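PDB 7AJ0: arylsulfatase from Pseudoalteromonas sp. MB47, which hydrolyses sulfate esters, probably those of the algal polysaccharide fucoidan, as a calcium-binding sulfatase that assembles into a hexamer. Local coordinates for residues N133-E138 with W158-A163; L167-E170 with Y175-G178. All blocks are in the same frame, centred on the assembly; numbering follows the deposited sequence.

In the fold
The two contacts follow one another along the chain, contact 1 closing before contact 2 opens, and their centres lie 11 Å apart on the same side of the chain's centre. Strands 151-155 and 175-177 are parallel neighbours in the large mixed sheet, and the connection between them supplies both 158-163 and 167-170. Contact 1 joins the start of that connection to helix 134-137, while contact 2 folds its later part back onto strand 175-177. They meet directly, W158 CD2 lying 3.5 Å from P168 CG. Both contacts are buried, so the connection packs against helix 134-137 at one end and the sheet at the other; the V160 side chain of contact 1 lies about 10 Å from the bound calcium ion.

Contact 1. Residues N133-E138 with W158-A163; sequences NPWEKE and WHVGEA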
loop_
_atom_site.group_PDB
_atom_site.type_symbol
_atom_site.label_atom_id
_atom_site.label_comp_id
_atom_site.label_asym_id
_atom_site.label_seq_id
_atom_site.Cartn_x
_atom_site.Cartn_y
_atom_site.Cartn_z
ATOM N N ASN A 133 -38.883 -24.326 4.380
ATOM C CA ASN A 133 -38.940 -23.209 3.444
ATOM C C ASN A 133 -39.100 -21.917 4.229
ATOM O O ASN A 133 -40.155 -21.710 4.845
ATOM C CB ASN A 133 -40.098 -23.397 2.468
ATOM C CG ASN A 133 -40.322 -22.182 1.584
ATOM O OD1 ASN A 133 -39.472 -21.296 1.488
ATOM N ND2 ASN A 133 -41.476 -22.137 0.929
ATOM N N PRO A 134 -38.108 -21.024 4.239
ATOM C CA PRO A 134 -38.244 -19.795 5.038
ATOM C C PRO A 134 -39.499 -19.004 4.718
ATOM O O PRO A 134 -40.012 -18.287 5.587
ATOM C CB PRO A 134 -36.979 -18.999 4.682
ATOM C CG PRO A 134 -36.015 -20.010 4.157
ATOM C CD PRO A 134 -36.843 -21.059 3.479
ATOM N N TRP A 135 -40.020 -19.121 3.497
ATOM C CA TRP A 135 -41.143 -18.293 3.084
ATOM C C TRP A 135 -42.471 -18.740 3.676
ATOM O O TRP A 135 -43.415 -17.943 3.697
ATOM C CB TRP A 135 -41.237 -18.270 1.559
ATOM C CG TRP A 135 -40.464 -17.142 0.972
ATOM C CD1 TRP A 135 -39.317 -17.222 0.239
ATOM C CD2 TRP A 135 -40.772 -15.750 1.088
ATOM N NE1 TRP A 135 -38.898 -15.963 -0.117
ATOM C CE2 TRP A 135 -39.775 -15.042 0.393
ATOM C CE3 TRP A 135 -41.798 -15.034 1.710
ATOM C CZ2 TRP A 135 -39.775 -13.653 0.300
ATOM C CZ3 TRP A 135 -41.796 -13.655 1.618
ATOM C CH2 TRP A 135 -40.792 -12.979 0.919
ATOM N N GLU A 136 -42.576 -19.982 4.152
ATOM C CA GLU A 136 -43.775 -20.370 4.887
ATOM C C GLU A 136 -43.944 -19.498 6.124
ATOM O O GLU A 136 -45.046 -19.028 6.424
ATOM C CB GLU A 136 -43.708 -21.847 5.273
ATOM C CG GLU A 136 -43.722 -22.803 4.087
ATOM C CD GLU A 136 -43.729 -24.264 4.509
ATOM O OE1 GLU A 136 -43.529 -25.139 3.637
ATOM O OE2 GLU A 136 -43.934 -24.539 5.711
ATOM N N LYS A 137 -42.840 -19.240 6.829
ATOM C CA LYS A 137 -42.849 -18.473 8.070
ATOM C C LYS A 137 -42.984 -16.979 7.814
ATOM O O LYS A 137 -43.710 -16.290 8.539
ATOM C CB LYS A 137 -41.561 -18.797 8.833
ATOM C CG LYS A 137 -41.252 -17.990 10.075
ATOM C CD LYS A 137 -39.882 -18.443 10.613
ATOM C CE LYS A 137 -39.403 -17.633 11.813
ATOM N NZ LYS A 137 -40.081 -18.018 13.086
ATOM N N GLU A 138 -42.314 -16.462 6.788
ATOM C CA GLU A 138 -42.354 -15.034 6.513
ATOM C C GLU A 138 -43.720 -14.628 5.961
ATOM O O GLU A 138 -44.467 -15.440 5.409
ATOM C CB GLU A 138 -41.249 -14.651 5.529
ATOM C CG GLU A 138 -39.842 -15.006 5.993
ATOM C CD GLU A 138 -39.484 -14.376 7.327
ATOM O OE1 GLU A 138 -38.805 -15.040 8.141
ATOM O OE2 GLU A 138 -39.890 -13.218 7.561
ATOM N N TRP A 158 -36.912 -11.366 -9.069
ATOM C CA TRP A 158 -37.240 -11.881 -7.743
ATOM C C TRP A 158 -35.962 -12.072 -6.938
ATOM O O TRP A 158 -35.620 -11.234 -6.097
ATOM C CB TRP A 158 -38.008 -13.193 -7.863
ATOM C CG TRP A 158 -38.457 -13.793 -6.563
ATOM C CD1 TRP A 158 -38.345 -15.101 -6.189
ATOM C CD2 TRP A 158 -39.092 -13.117 -5.469
ATOM N NE1 TRP A 158 -38.874 -15.283 -4.935
ATOM C CE2 TRP A 158 -39.340 -14.082 -4.472
ATOM C CE3 TRP A 158 -39.477 -11.793 -5.237
ATOM C CZ2 TRP A 158 -39.951 -13.762 -3.262
ATOM C CZ3 TRP A 158 -40.084 -11.480 -4.036
ATOM C CH2 TRP A 158 -40.314 -12.459 -3.063
ATOM N N HIS A 159 -35.249 -13.168 -7.186
ATOM C CA HIS A 159 -33.945 -13.410 -6.571
ATOM C C HIS A 159 -34.050 -13.567 -5.057
ATOM O O HIS A 159 -33.105 -13.261 -4.324
ATOM C CB HIS A 159 -32.964 -12.286 -6.922
ATOM C CG HIS A 159 -31.539 -12.732 -7.032
ATOM N ND1 HIS A 159 -30.485 -11.845 -7.070
ATOM C CD2 HIS A 159 -30.994 -13.969 -7.122
ATOM C CE1 HIS A 159 -29.351 -12.516 -7.171
ATOM N NE2 HIS A 159 -29.633 -13.807 -7.206
ATOM N N VAL A 160 -35.201 -14.036 -4.574
ATOM C CA VAL A 160 -35.366 -14.355 -3.161
ATOM C C VAL A 160 -35.793 -15.814 -3.045
ATOM O O VAL A 160 -36.588 -16.173 -2.168
ATOM C CB VAL A 160 -36.393 -13.435 -2.475
ATOM C CG1 VAL A 160 -36.234 -13.509 -0.955
ATOM C CG2 VAL A 160 -36.254 -12.004 -2.968
ATOM N N GLY A 161 -35.292 -16.659 -3.940
ATOM C CA GLY A 161 -35.598 -18.075 -3.887
ATOM C C GLY A 161 -36.441 -18.568 -5.044
ATOM O O GLY A 161 -37.441 -17.943 -5.408
ATOM N N GLU A 162 -36.047 -19.707 -5.620
ATOM C CA GLU A 162 -36.745 -20.277 -6.762
ATOM C C GLU A 162 -37.184 -21.718 -6.544
ATOM O O GLU A 162 -37.729 -22.326 -7.472
ATOM C CB GLU A 162 -35.859 -20.205 -8.016
ATOM C CG GLU A 162 -34.552 -20.971 -7.897
ATOM C CD GLU A 162 -33.601 -20.692 -9.046
ATOM O OE1 GLU A 162 -33.615 -19.558 -9.570
ATOM O OE2 GLU A 162 -32.841 -21.608 -9.425
ATOM N N ALA A 163 -36.968 -22.283 -5.359
ATOM C CA ALA A 163 -37.412 -23.640 -5.090
ATOM C C ALA A 163 -38.924 -23.655 -4.857
ATOM O O ALA A 163 -39.591 -22.616 -4.839
ATOM C CB ALA A 163 -36.663 -24.223 -3.894
#
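W135 reaches across to the loop 158-163, meeting V160 O with its pyrrole edge and W158 with its six-membered ring. Its CB leaves the helix toward the loop, and the pyrrole edge comes first: W135 CD1 is 3.8 Å from V160 O. One atom further, W135 NE1 donates to V160 O at 3.1 Å with an N-H...O angle of 154°. The acceptor lies close to the indole plane and the donor close to the carbonyl plane, a geometry consistent with the bond restraining the rotation of the ring. Beyond it the contacts turn apolar. W135 CZ2 is 3.8 Å from V160 CG1 and 3.6 Å from W158 CZ2, and W135 CH2 ends 4.0 Å from W158 CH2. The two six-membered rings are inclined by 33° with centroids 5.6 Å apart, an oblique pairing. N133 caps the helix, its OD1 accepting from W135 N at 3.0 Å, while W158 NE1 is held by M166 O. H159 and V160 pack on C102 and R106 of helix 102-111. W158 and H159 close the GKWH signature of sulfatases; the V160 side chain lies about 10 Å from the calcium ion, whose site includes C102.

Contact 2. Residues L167-E170 with Y175-G178; sequences LPHE and YFYG
F176 points its side chain at the turn 167-170 and presents one ring face to P168. P168 CD stands 3.8 Å from the centroid of the F176 ring and 15° off the ring normal, a CH-pi contact, while P168 CG approaches F176 CD1 to 3.5 Å. A first torsion that sets F176 CG anti to the backbone N (chi1 169°) swings the ring out so that its face meets the proline. The opposite face of the F176 ring is met by G178 N from the same segment, 3.5 Å above the plane and toward the rim, so each face has a neighbour near its rim. H169 approaches obliquely at the base of the side chain, with H169 ND1 3.9 Å from F176 CB. L167 CD1 comes obliquely to F176 CE2, a looser contact at 4.3 Å. The turn is internally braced: E170 OE1 accepts from L167 N at 3.1 Å and also forms a salt bridge with R225, while E170 CG lies over one face of the imidazole. Replacing F176 by an alanine is likely to leave P168 CD without its aromatic face and to open a gap between 167-170 and strand 175-177. Since no hydrogen bond crosses between the segments, their cohesion here rests on dispersion, the CH-pi contact and the fit of buried surfaces, while polar groups find partners within 167-170, along the sheet, and in R225 and E247.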
loop_
_atom_site.group_PDB
_atom_site.type_symbol
_atom_site.label_atom_id
_atom_site.label_comp_id
_atom_site.label_asym_id
_atom_site.label_seq_id
_atom_site.Cartn_x
_atom_site.Cartn_y
_atom_site.Cartn_z
ATOM N N LEU A 167 -41.699 -18.605 -5.029
ATOM C CA LEU A 167 -41.938 -17.520 -5.968
ATOM C C LEU A 167 -43.052 -16.613 -5.451
ATOM O O LEU A 167 -43.896 -17.036 -4.657
ATOM C CB LEU A 167 -42.289 -18.081 -7.338
ATOM C CG LEU A 167 -41.147 -18.790 -8.071
ATOM C CD1 LEU A 167 -41.586 -19.235 -9.458
ATOM C CD2 LEU A 167 -39.917 -17.892 -8.169
ATOM N N PRO A 168 -43.072 -15.351 -5.886
ATOM C CA PRO A 168 -44.024 -14.394 -5.294
ATOM C C PRO A 168 -45.474 -14.846 -5.331
ATOM O O PRO A 168 -46.212 -14.601 -4.368
ATOM C CB PRO A 168 -43.803 -13.127 -6.136
ATOM C CG PRO A 168 -42.386 -13.235 -6.599
ATOM C CD PRO A 168 -42.153 -14.704 -6.843
ATOM N N HIS A 169 -45.910 -15.497 -6.408
ATOM C CA HIS A 169 -47.299 -15.938 -6.476
ATOM C C HIS A 169 -47.585 -17.118 -5.559
ATOM O O HIS A 169 -48.744 -17.539 -5.465
ATOM C CB HIS A 169 -47.670 -16.302 -7.913
ATOM C CG HIS A 169 -47.073 -17.590 -8.385
ATOM N ND1 HIS A 169 -45.743 -17.715 -8.715
ATOM C CD2 HIS A 169 -47.629 -18.808 -8.587
ATOM C CE1 HIS A 169 -45.502 -18.957 -9.098
ATOM N NE2 HIS A 169 -46.630 -19.640 -9.031
ATOM N N GLU A 170 -46.571 -17.658 -4.890
ATOM C CA GLU A 170 -46.743 -18.747 -3.940
ATOM C C GLU A 170 -46.534 -18.302 -2.500
ATOM O O GLU A 170 -46.698 -19.117 -1.585
ATOM C CB GLU A 170 -45.776 -19.890 -4.277
ATOM C CG GLU A 170 -45.908 -20.405 -5.706
ATOM C CD GLU A 170 -44.719 -21.242 -6.151
ATOM O OE1 GLU A 170 -43.602 -21.023 -5.636
ATOM O OE2 GLU A 170 -44.903 -22.118 -7.023
ATOM N N TYR A 175 -50.108 -12.225 -8.344
ATOM C CA TYR A 175 -49.563 -12.392 -9.683
ATOM C C TYR A 175 -48.057 -12.208 -9.653
ATOM O O TYR A 175 -47.559 -11.262 -9.036
ATOM C CB TYR A 175 -50.205 -11.389 -10.653
ATOM C CG TYR A 175 -49.811 -11.575 -12.099
ATOM C CD1 TYR A 175 -50.100 -12.756 -12.765
ATOM C CD2 TYR A 175 -49.169 -10.566 -12.804
ATOM C CE1 TYR A 175 -49.749 -12.935 -14.087
ATOM C CE2 TYR A 175 -48.816 -10.735 -14.129
ATOM C CZ TYR A 175 -49.110 -11.921 -14.764
ATOM O OH TYR A 175 -48.763 -12.102 -16.081
ATOM N N PHE A 176 -47.340 -13.116 -10.314
ATOM C CA PHE A 176 -45.909 -12.976 -10.529
ATOM C C PHE A 176 -45.602 -13.099 -12.014
ATOM O O PHE A 176 -46.202 -13.920 -12.719
ATOM C CB PHE A 176 -45.096 -14.025 -9.768
ATOM C CG PHE A 176 -43.646 -14.069 -10.171
ATOM C CD1 PHE A 176 -42.844 -12.947 -10.038
ATOM C CD2 PHE A 176 -43.085 -15.226 -10.686
ATOM C CE1 PHE A 176 -41.513 -12.976 -10.405
ATOM C CE2 PHE A 176 -41.753 -15.261 -11.056
ATOM C CZ PHE A 176 -40.967 -14.133 -10.915
ATOM N N TYR A 177 -44.663 -12.282 -12.483
ATOM C CA TYR A 177 -44.187 -12.372 -13.859
ATOM C C TYR A 177 -42.784 -11.783 -13.883
ATOM O O TYR A 177 -42.629 -10.565 -13.755
ATOM C CB TYR A 177 -45.113 -11.623 -14.814
ATOM C CG TYR A 177 -44.759 -11.820 -16.273
ATOM C CD1 TYR A 177 -43.604 -11.267 -16.809
ATOM C CD2 TYR A 177 -45.579 -12.561 -17.115
ATOM C CE1 TYR A 177 -43.272 -11.449 -18.136
ATOM C CE2 TYR A 177 -45.255 -12.746 -18.448
ATOM C CZ TYR A 177 -44.102 -12.185 -18.950
ATOM O OH TYR A 177 -43.769 -12.361 -20.271
ATOM N N GLY A 178 -41.776 -12.628 -14.046
ATOM C CA GLY A 178 -40.424 -12.101 -14.166
ATOM C C GLY A 178 -39.377 -13.178 -13.939
ATOM O O GLY A 178 -39.613 -14.357 -14.202
#